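Local coordinates for copper-containing nitrite reductase (Thermus scotoductus, PDB 6HBE), which probably reduces nitrite to nitric oxide with electrons from cytochrome c, as a homotrimeric three-domain copper enzyme of denitrification, at residues Gln37-Arg42 / Ser306-Val311. Residues are numbered along the deposited sequence; the frame is centred on the assembly and turned at random.
With CA (calcium ion), chain O.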
loop_
_atom_site.group_PDB
_atom_site.type_symbol
_atom_site.label_atom_id
_atom_site.label_comp_id
_atom_site.label_asym_id
_atom_site.label_seq_id
_atom_site.Cartn_x
_atom_site.Cartn_y
_atom_site.Cartn_z
ATOM N N GLN C 37 15.803 -20.133 -6.362
ATOM C CA GLN C 37 16.126 -21.435 -6.941
ATOM C C GLN C 37 14.958 -21.892 -7.795
ATOM O O GLN C 37 13.848 -21.970 -7.298
ATOM C CB GLN C 37 16.427 -22.518 -5.877
ATOM C CG GLN C 37 17.732 -22.348 -5.103
ATOM C CD GLN C 37 17.657 -21.307 -4.004
ATOM O OE1 GLN C 37 16.571 -20.950 -3.558
ATOM N NE2 GLN C 37 18.809 -20.805 -3.562
ATOM N N GLY C 38 15.203 -22.179 -9.081
ATOM C CA GLY C 38 14.153 -22.677 -10.015
ATOM C C GLY C 38 13.083 -21.637 -10.433
ATOM O O GLY C 38 12.067 -22.010 -11.018
ATOM N N VAL C 39 13.294 -20.357 -10.123
ATOM C CA VAL C 39 12.293 -19.286 -10.396
ATOM C C VAL C 39 12.923 -18.188 -11.257
ATOM O O VAL C 39 13.866 -17.513 -10.831
ATOM C CB VAL C 39 11.737 -18.666 -9.094
ATOM C CG1 VAL C 39 10.716 -17.556 -9.407
ATOM C CG2 VAL C 39 11.089 -19.752 -8.241
ATOM N N TYR C 40 12.411 -18.037 -12.485
ATOM C CA TYR C 40 12.957 -17.117 -13.469
ATOM C C TYR C 40 12.009 -15.974 -13.774
ATOM O O TYR C 40 10.821 -16.197 -13.856
ATOM C CB TYR C 40 13.293 -17.862 -14.771
ATOM C CG TYR C 40 14.333 -18.909 -14.533
ATOM C CD1 TYR C 40 13.963 -20.175 -14.082
ATOM C CD2 TYR C 40 15.685 -18.637 -14.705
ATOM C CE1 TYR C 40 14.910 -21.153 -13.831
ATOM C CE2 TYR C 40 16.648 -19.616 -14.456
ATOM C CZ TYR C 40 16.233 -20.878 -14.029
ATOM O OH TYR C 40 17.144 -21.878 -13.762
ATOM N N LEU C 41 12.560 -14.768 -13.944
ATOM C CA LEU C 41 11.827 -13.537 -14.218
ATOM C C LEU C 41 12.272 -12.929 -15.547
ATOM O O LEU C 41 13.456 -12.611 -15.711
ATOM C CB LEU C 41 12.142 -12.509 -13.097
ATOM C CG LEU C 41 11.571 -11.098 -13.222
ATOM C CD1 LEU C 41 10.056 -11.122 -13.213
ATOM C CD2 LEU C 41 12.085 -10.188 -12.108
ATOM N N ARG C 42 11.334 -12.722 -16.467
ATOM C CA ARG C 42 11.615 -12.021 -17.736
ATOM C C ARG C 42 11.390 -10.546 -17.568
ATOM O O ARG C 42 10.403 -10.139 -16.958
ATOM C CB ARG C 42 10.697 -12.501 -18.865
ATOM C CG ARG C 42 10.839 -13.970 -19.237
ATOM C CD ARG C 42 10.303 -14.226 -20.640
ATOM N NE ARG C 42 9.804 -15.585 -20.722
ATOM C CZ ARG C 42 10.407 -16.623 -21.307
ATOM N NH1 ARG C 42 9.794 -17.813 -21.262
ATOM N NH2 ARG C 42 11.583 -16.509 -21.946
ATOM N N SER C 306 14.294 -27.856 -15.667
ATOM C CA SER C 306 14.152 -27.902 -14.205
ATOM C C SER C 306 13.340 -26.740 -13.559
ATOM O O SER C 306 12.992 -26.842 -12.394
ATOM C CB SER C 306 15.531 -27.988 -13.538
ATOM O OG SER C 306 16.280 -26.790 -13.684
ATOM N N ALA C 307 13.043 -25.664 -14.295
ATOM C CA ALA C 307 12.366 -24.470 -13.731
ATOM C C ALA C 307 11.019 -24.798 -13.115
ATOM O O ALA C 307 10.239 -25.542 -13.707
ATOM C CB ALA C 307 12.179 -23.402 -14.815
ATOM N N LYS C 308 10.725 -24.225 -11.948
ATOM C CA LYS C 308 9.391 -24.413 -11.346
ATOM C C LYS C 308 8.415 -23.263 -11.601
ATOM O O LYS C 308 7.214 -23.455 -11.507
ATOM C CB LYS C 308 9.444 -24.838 -9.866
ATOM C CG LYS C 308 10.203 -23.957 -8.922
ATOM C CD LYS C 308 10.445 -24.650 -7.576
ATOM C CE LYS C 308 11.345 -23.750 -6.736
ATOM N NZ LYS C 308 11.461 -24.121 -5.284
ATOM N N ARG C 309 8.922 -22.099 -12.002
ATOM C CA ARG C 309 8.068 -20.944 -12.276
ATOM C C ARG C 309 8.810 -19.997 -13.208
ATOM O O ARG C 309 10.032 -19.793 -13.048
ATOM C CB ARG C 309 7.699 -20.237 -10.946
ATOM C CG ARG C 309 6.974 -18.910 -11.092
ATOM C CD ARG C 309 6.449 -18.365 -9.764
ATOM N NE ARG C 309 5.083 -18.809 -9.465
ATOM C CZ ARG C 309 4.471 -18.700 -8.278
ATOM N NH1 ARG C 309 5.081 -18.134 -7.221
ATOM N NH2 ARG C 309 3.220 -19.163 -8.153
ATOM N N VAL C 310 8.095 -19.465 -14.205
ATOM C CA VAL C 310 8.575 -18.336 -14.995
ATOM C C VAL C 310 7.605 -17.175 -14.842
ATOM O O VAL C 310 6.434 -17.293 -15.171
ATOM C CB VAL C 310 8.694 -18.662 -16.513
ATOM C CG1 VAL C 310 9.306 -17.470 -17.263
ATOM C CG2 VAL C 310 9.538 -19.910 -16.702
ATOM N N VAL C 311 8.125 -16.042 -14.366
ATOM C CA VAL C 311 7.346 -14.836 -14.095
ATOM C C VAL C 311 7.615 -13.871 -15.260
ATOM O O VAL C 311 8.767 -13.730 -15.679
ATOM C CB VAL C 311 7.806 -14.178 -12.765
ATOM C CG1 VAL C 311 6.972 -12.934 -12.454
ATOM C CG2 VAL C 311 7.754 -15.183 -11.605
HETATM CA CA CA O . 15.292 -19.946 -1.797
HETATM O O HOH W 1 12.563 -21.437 -4.908
HETATM O O HOH W 2 16.000 -24.435 -12.533
HETATM O O HOH W 3 17.277 -20.943 -0.492
HETATM O O HOH W 4 14.654 -20.395 0.597
HETATM O O HOH W 5 13.546 -18.444 -1.145
HETATM O O HOH W 6 14.214 -21.761 -2.081
HETATM O O HOH W 7 16.695 -18.241 -1.429
#
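Leu-41 CD1 lies 3.7 Å from Val-311 CG1; a chi1 of 175° sets CG anti to the backbone N, and with chi2 at 62° the branch meets Val-311. Val-39, on the same face, brings CG1 to 4.4 Å from Val-311 CG2. On the other face, Tyr-40 CE1 meets Ala-307 CB at 3.7 Å, and a water in the ring plane joins Tyr-40 OH to Ser-306 OG. Strands 39-42 and 309-311 run parallel, 20° apart: Tyr-40 N donates to Arg-309 O, Val-311 N to Tyr-40 O (2.7 Å, 173° at the hydrogen) and Arg-42 N to Val-311 O. Where pairing starts, Gly-38 O accepts twice, from Lys-308 N at 2.8 Å and Arg-309 N at 3.3 Å. The extended Lys-308 chain passes Gln-37 O, CE 3.1 Å away, and NZ reaches that carbonyl through a water while bonding His-410 O of the second subunit. With an alanine in its place, that water and the His-410 carbonyl are likely to lose their ammonium donor. Gln-37 OE1 binds calcium at 2.4 Å alongside Asp-36, its NE2 held by Asp-189. Pairing thus adds 309-311 to the N-terminal cupredoxin sheet, while Lys-308, and Arg-309 by a salt bridge to Glu-376 of the second subunit, tie that edge into the trimer.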